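Local structure of SrtE1 (Streptomyces coelicolor, 5CUW) at residues A41-I54 with Y104-T118. The protein is a class E sortase, a transpeptidase that attaches surface proteins to the cell wall after recognising Leu-Ala-x-Thr-Gly or Leu-Pro-x-Thr-Gly sorting signals. Residues are numbered along the deposited sequence; the frame is centred on the assembly and turned at random.
Sequences ALLHIPKLDVVVPI and YINKLEPGDPIVVET
D112 OD2 is gripped twice: K47 NZ meets it at 2.8 Å on its syn side, slightly off the carboxylate plane, and E109 N bonds to it from above that plane. K47 reaches this carboxylate because its chain is fully extended, with CG anti to the backbone N (chi1 -174°); the same ammonium takes the carbonyl of K107, NZ to O 2.8 Å. Lysine suits the place: its length spans the gap and its ammonium donates to both acceptors, while E109 adds a long salt bridge. The E109-D112 chain reverses in a type II turn whose positive-phi position holds G111, with no side chain to strike the P110 carbonyl. Beyond it, 113-117 runs antiparallel to 41-45, closing the sortase beta-barrel. H44 and L42 each exchange two backbone bonds, with V115 and E117 respectively. On the face they share, H44 NE2 donates to E117 OE1 at 3.0 Å, somewhat bent (149°), with ring and carboxylate planes 32° apart; E117 OE2 is held by R185, so a carboxylate serves both partners. The other face is apolar: L43 CD1 lies 3.8 Å from both I114 CG2 and V116 CG2, beta-branched residues that suit an extended strand, and the I54 side chain crosses that of V116 at about a right angle, CD1 touching CG1. Near the turn, L108 CD2 touches both I45 CG2 and L48 CD2, 4.0 Å from each, while a water bridges K47 N to P113 O.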
loop_
_atom_site.group_PDB
_atom_site.type_symbol
_atom_site.label_atom_id
_atom_site.label_comp_id
_atom_site.label_asym_id
_atom_site.label_seq_id
_atom_site.Cartn_x
_atom_site.Cartn_y
_atom_site.Cartn_z
ATOM N N ALA A 41 10.539 6.093 0.018
ATOM C CA ALA A 41 10.554 5.037 -0.971
ATOM C C ALA A 41 9.677 5.416 -2.147
ATOM O O ALA A 41 9.029 6.460 -2.122
ATOM C CB ALA A 41 10.087 3.723 -0.354
ATOM N N LEU A 42 9.676 4.570 -3.175
ATOM C CA LEU A 42 8.800 4.745 -4.340
ATOM C C LEU A 42 7.905 3.514 -4.500
ATOM O O LEU A 42 8.384 2.382 -4.424
ATOM C CB LEU A 42 9.611 4.966 -5.618
ATOM C CG LEU A 42 9.985 6.390 -6.037
ATOM C CD1 LEU A 42 10.851 6.342 -7.285
ATOM C CD2 LEU A 42 8.739 7.233 -6.293
ATOM N N LEU A 43 6.612 3.736 -4.718
ATOM C CA LEU A 43 5.686 2.640 -4.999
ATOM C C LEU A 43 5.397 2.561 -6.503
ATOM O O LEU A 43 5.038 3.568 -7.113
ATOM C CB LEU A 43 4.386 2.824 -4.237
ATOM C CG LEU A 43 3.368 1.685 -4.364
ATOM C CD1 LEU A 43 3.836 0.478 -3.556
ATOM C CD2 LEU A 43 1.986 2.140 -3.901
ATOM N N HIS A 44 5.560 1.374 -7.090
ATOM C CA HIS A 44 5.289 1.165 -8.510
ATOM C C HIS A 44 4.139 0.183 -8.669
ATOM O O HIS A 44 4.159 -0.887 -8.077
ATOM C CB HIS A 44 6.507 0.609 -9.259
ATOM C CG HIS A 44 7.751 1.436 -9.133
ATOM N ND1 HIS A 44 8.227 2.226 -10.158
ATOM C CD2 HIS A 44 8.637 1.566 -8.116
ATOM C CE1 HIS A 44 9.343 2.819 -9.773
ATOM N NE2 HIS A 44 9.613 2.438 -8.538
ATOM N N ILE A 45 3.149 0.537 -9.477
ATOM C CA ILE A 45 2.110 -0.423 -9.854
ATOM C C ILE A 45 1.986 -0.348 -11.368
ATOM O O ILE A 45 1.200 0.442 -11.896
ATOM C CB ILE A 45 0.753 -0.138 -9.170
ATOM C CG1 ILE A 45 0.957 0.207 -7.693
ATOM C CG2 ILE A 45 -0.188 -1.345 -9.280
ATOM C CD1 ILE A 45 -0.323 0.519 -6.968
ATOM N N PRO A 46 2.785 -1.169 -12.072
ATOM C CA PRO A 46 2.920 -1.154 -13.534
ATOM C C PRO A 46 1.594 -1.279 -14.279
ATOM O O PRO A 46 1.440 -0.645 -15.313
ATOM C CB PRO A 46 3.815 -2.367 -13.809
ATOM C CG PRO A 46 4.654 -2.474 -12.590
ATOM C CD PRO A 46 3.741 -2.102 -11.447
ATOM N N LYS A 47 0.659 -2.072 -13.779
ATOM C CA LYS A 47 -0.605 -2.237 -14.494
ATOM C C LYS A 47 -1.390 -0.932 -14.536
ATOM O O LYS A 47 -2.133 -0.672 -15.490
ATOM C CB LYS A 47 -1.461 -3.330 -13.850
ATOM C CG LYS A 47 -2.733 -3.663 -14.632
ATOM C CD LYS A 47 -3.505 -4.754 -13.919
ATOM C CE LYS A 47 -4.688 -5.253 -14.718
ATOM N NZ LYS A 47 -5.450 -6.257 -13.918
ATOM N N LEU A 48 -1.221 -0.118 -13.498
ATOM C CA LEU A 48 -1.982 1.114 -13.339
ATOM C C LEU A 48 -1.196 2.358 -13.786
ATOM O O LEU A 48 -1.690 3.476 -13.660
ATOM C CB LEU A 48 -2.418 1.267 -11.874
ATOM C CG LEU A 48 -3.029 0.033 -11.199
ATOM C CD1 LEU A 48 -3.532 0.358 -9.792
ATOM C CD2 LEU A 48 -4.144 -0.555 -12.039
ATOM N N ASP A 49 0.020 2.161 -14.297
ATOM C CA ASP A 49 0.901 3.267 -14.684
ATOM C C ASP A 49 1.115 4.233 -13.526
ATOM O O ASP A 49 1.079 5.452 -13.686
ATOM C CB ASP A 49 0.336 3.993 -15.896
ATOM C CG ASP A 49 0.295 3.101 -17.125
ATOM O OD1 ASP A 49 1.288 2.375 -17.354
ATOM O OD2 ASP A 49 -0.729 3.107 -17.843
ATOM N N VAL A 50 1.330 3.663 -12.351
ATOM C CA VAL A 50 1.513 4.434 -11.131
ATOM C C VAL A 50 2.966 4.360 -10.654
ATOM O O VAL A 50 3.520 3.275 -10.495
ATOM C CB VAL A 50 0.570 3.936 -10.007
ATOM C CG1 VAL A 50 1.068 4.385 -8.633
ATOM C CG2 VAL A 50 -0.846 4.422 -10.250
ATOM N N VAL A 51 3.575 5.523 -10.463
ATOM C CA VAL A 51 4.834 5.635 -9.724
ATOM C C VAL A 51 4.665 6.798 -8.753
ATOM O O VAL A 51 4.351 7.916 -9.169
ATOM C CB VAL A 51 6.050 5.870 -10.631
ATOM C CG1 VAL A 51 7.330 5.981 -9.779
ATOM C CG2 VAL A 51 6.186 4.749 -11.633
ATOM N N VAL A 52 4.849 6.540 -7.460
ATOM C CA VAL A 52 4.464 7.532 -6.469
ATOM C C VAL A 52 5.262 7.362 -5.183
ATOM O O VAL A 52 5.490 6.242 -4.725
ATOM C CB VAL A 52 2.955 7.458 -6.176
ATOM C CG1 VAL A 52 2.554 6.074 -5.602
ATOM C CG2 VAL A 52 2.524 8.591 -5.253
ATOM N N PRO A 53 5.706 8.480 -4.604
ATOM C CA PRO A 53 6.554 8.361 -3.416
ATOM C C PRO A 53 5.741 7.939 -2.202
ATOM O O PRO A 53 4.555 8.275 -2.102
ATOM C CB PRO A 53 7.129 9.774 -3.241
ATOM C CG PRO A 53 6.833 10.500 -4.569
ATOM C CD PRO A 53 5.562 9.878 -5.048
ATOM N N ILE A 54 6.376 7.197 -1.302
ATOM C CA ILE A 54 5.795 6.856 -0.006
ATOM C C ILE A 54 6.427 7.725 1.069
ATOM O O ILE A 54 7.650 7.857 1.115
ATOM C CB ILE A 54 6.013 5.363 0.366
ATOM C CG1 ILE A 54 5.580 4.432 -0.771
ATOM C CG2 ILE A 54 5.290 5.017 1.683
ATOM C CD1 ILE A 54 5.839 2.958 -0.463
ATOM N N TYR A 104 -7.531 3.428 -9.333
ATOM C CA TYR A 104 -7.938 2.180 -9.994
ATOM C C TYR A 104 -7.355 0.905 -9.366
ATOM O O TYR A 104 -7.143 -0.088 -10.065
ATOM C CB TYR A 104 -7.564 2.228 -11.469
ATOM C CG TYR A 104 -8.271 3.332 -12.227
ATOM C CD1 TYR A 104 -9.622 3.234 -12.541
ATOM C CD2 TYR A 104 -7.588 4.477 -12.610
ATOM C CE1 TYR A 104 -10.271 4.249 -13.237
ATOM C CE2 TYR A 104 -8.224 5.497 -13.300
ATOM C CZ TYR A 104 -9.562 5.376 -13.609
ATOM O OH TYR A 104 -10.178 6.396 -14.289
ATOM N N ILE A 105 -7.097 0.912 -8.061
ATOM C CA ILE A 105 -6.548 -0.299 -7.451
ATOM C C ILE A 105 -7.582 -1.428 -7.457
ATOM O O ILE A 105 -7.227 -2.583 -7.271
ATOM C CB ILE A 105 -6.018 -0.071 -5.997
ATOM C CG1 ILE A 105 -7.133 0.314 -5.019
ATOM C CG2 ILE A 105 -4.884 0.966 -5.999
ATOM C CD1 ILE A 105 -6.665 0.319 -3.515
ATOM N N ASN A 106 -8.850 -1.113 -7.728
ATOM C CA ASN A 106 -9.846 -2.167 -7.857
ATOM C C ASN A 106 -9.755 -2.874 -9.203
ATOM O O ASN A 106 -10.524 -3.789 -9.465
ATOM C CB ASN A 106 -11.261 -1.620 -7.654
ATOM C CG ASN A 106 -11.628 -0.545 -8.655
ATOM O OD1 ASN A 106 -10.765 0.143 -9.203
ATOM N ND2 ASN A 106 -12.922 -0.383 -8.890
ATOM N N LYS A 107 -8.809 -2.463 -10.047
ATOM C CA LYS A 107 -8.612 -3.144 -11.328
ATOM C C LYS A 107 -7.466 -4.153 -11.243
ATOM O O LYS A 107 -7.175 -4.875 -12.199
ATOM C CB LYS A 107 -8.357 -2.136 -12.441
ATOM C CG LYS A 107 -9.562 -1.265 -12.756
ATOM C CD LYS A 107 -10.790 -2.119 -13.048
ATOM C CE LYS A 107 -12.006 -1.268 -13.410
ATOM N NZ LYS A 107 -13.274 -2.063 -13.404
ATOM N N LEU A 108 -6.823 -4.210 -10.087
ATOM C CA LEU A 108 -5.807 -5.223 -9.838
ATOM C C LEU A 108 -6.424 -6.620 -9.746
ATOM O O LEU A 108 -7.486 -6.795 -9.160
ATOM C CB LEU A 108 -5.054 -4.902 -8.557
ATOM C CG LEU A 108 -4.199 -3.645 -8.705
ATOM C CD1 LEU A 108 -3.451 -3.327 -7.422
ATOM C CD2 LEU A 108 -3.245 -3.824 -9.876
ATOM N N GLU A 109 -5.732 -7.599 -10.320
ATOM C CA GLU A 109 -6.148 -8.993 -10.303
ATOM C C GLU A 109 -5.059 -9.823 -9.643
ATOM O O GLU A 109 -3.904 -9.414 -9.638
ATOM C CB GLU A 109 -6.410 -9.485 -11.724
ATOM C CG GLU A 109 -7.583 -8.795 -12.386
ATOM C CD GLU A 109 -7.766 -9.219 -13.828
ATOM O OE1 GLU A 109 -6.779 -9.664 -14.453
ATOM O OE2 GLU A 109 -8.902 -9.102 -14.332
ATOM N N PRO A 110 -5.420 -10.994 -9.091
ATOM C CA PRO A 110 -4.431 -11.833 -8.407
ATOM C C PRO A 110 -3.185 -12.083 -9.248
ATOM O O PRO A 110 -3.285 -12.532 -10.379
ATOM C CB PRO A 110 -5.199 -13.133 -8.164
ATOM C CG PRO A 110 -6.599 -12.677 -7.969
ATOM C CD PRO A 110 -6.774 -11.565 -8.990
ATOM N N GLY A 111 -2.017 -11.779 -8.696
ATOM C CA GLY A 111 -0.783 -11.954 -9.434
ATOM C C GLY A 111 -0.181 -10.662 -9.961
ATOM O O GLY A 111 1.006 -10.633 -10.300
ATOM N N ASP A 112 -0.978 -9.596 -10.029
ATOM C CA ASP A 112 -0.468 -8.304 -10.511
ATOM C C ASP A 112 0.550 -7.726 -9.535
ATOM O O ASP A 112 0.280 -7.583 -8.342
ATOM C CB ASP A 112 -1.599 -7.298 -10.733
ATOM C CG ASP A 112 -2.483 -7.660 -11.917
ATOM O OD1 ASP A 112 -2.050 -8.455 -12.775
ATOM O OD2 ASP A 112 -3.614 -7.140 -11.991
ATOM N N PRO A 113 1.738 -7.392 -10.040
ATOM C CA PRO A 113 2.819 -6.911 -9.164
ATOM C C PRO A 113 2.635 -5.499 -8.616
ATOM O O PRO A 113 2.114 -4.600 -9.287
ATOM C CB PRO A 113 4.046 -6.964 -10.072
ATOM C CG PRO A 113 3.492 -6.859 -11.462
ATOM C CD PRO A 113 2.183 -7.595 -11.426
ATOM N N ILE A 114 3.090 -5.331 -7.378
ATOM C CA ILE A 114 3.137 -4.057 -6.681
ATOM C C ILE A 114 4.536 -3.953 -6.112
ATOM O O ILE A 114 4.939 -4.795 -5.313
ATOM C CB ILE A 114 2.089 -3.982 -5.549
ATOM C CG1 ILE A 114 0.676 -4.097 -6.122
ATOM C CG2 ILE A 114 2.250 -2.713 -4.736
ATOM C CD1 ILE A 114 -0.272 -4.894 -5.231
ATOM N N VAL A 115 5.298 -2.948 -6.531
ATOM C CA VAL A 115 6.705 -2.910 -6.158
ATOM C C VAL A 115 7.059 -1.721 -5.267
ATOM O O VAL A 115 6.806 -0.561 -5.613
ATOM C CB VAL A 115 7.605 -2.876 -7.413
ATOM C CG1 VAL A 115 9.084 -2.828 -7.014
ATOM C CG2 VAL A 115 7.313 -4.082 -8.319
ATOM N N VAL A 116 7.688 -2.015 -4.134
ATOM C CA VAL A 116 8.221 -0.970 -3.268
ATOM C C VAL A 116 9.721 -0.861 -3.467
ATOM O O VAL A 116 10.457 -1.803 -3.177
ATOM C CB VAL A 116 7.941 -1.243 -1.775
ATOM C CG1 VAL A 116 8.587 -0.165 -0.926
ATOM C CG2 VAL A 116 6.431 -1.315 -1.500
ATOM N N GLU A 117 10.170 0.292 -3.955
ATOM C CA GLU A 117 11.589 0.548 -4.165
ATOM C C GLU A 117 12.172 1.415 -3.050
ATOM O O GLU A 117 11.727 2.544 -2.828
ATOM C CB GLU A 117 11.812 1.233 -5.514
ATOM C CG GLU A 117 13.232 1.747 -5.716
ATOM C CD GLU A 117 13.436 2.448 -7.053
ATOM O OE1 GLU A 117 12.435 2.797 -7.722
ATOM O OE2 GLU A 117 14.607 2.646 -7.438
ATOM N N THR A 118 13.172 0.888 -2.352
ATOM C CA THR A 118 13.859 1.650 -1.314
ATOM C C THR A 118 15.272 1.962 -1.776
ATOM O O THR A 118 15.645 1.619 -2.899
ATOM C CB THR A 118 13.905 0.887 0.014
ATOM O OG1 THR A 118 14.759 -0.253 -0.114
ATOM C CG2 THR A 118 12.520 0.428 0.406
HETATM O O HOH W 1 1.064 -4.164 -11.660
#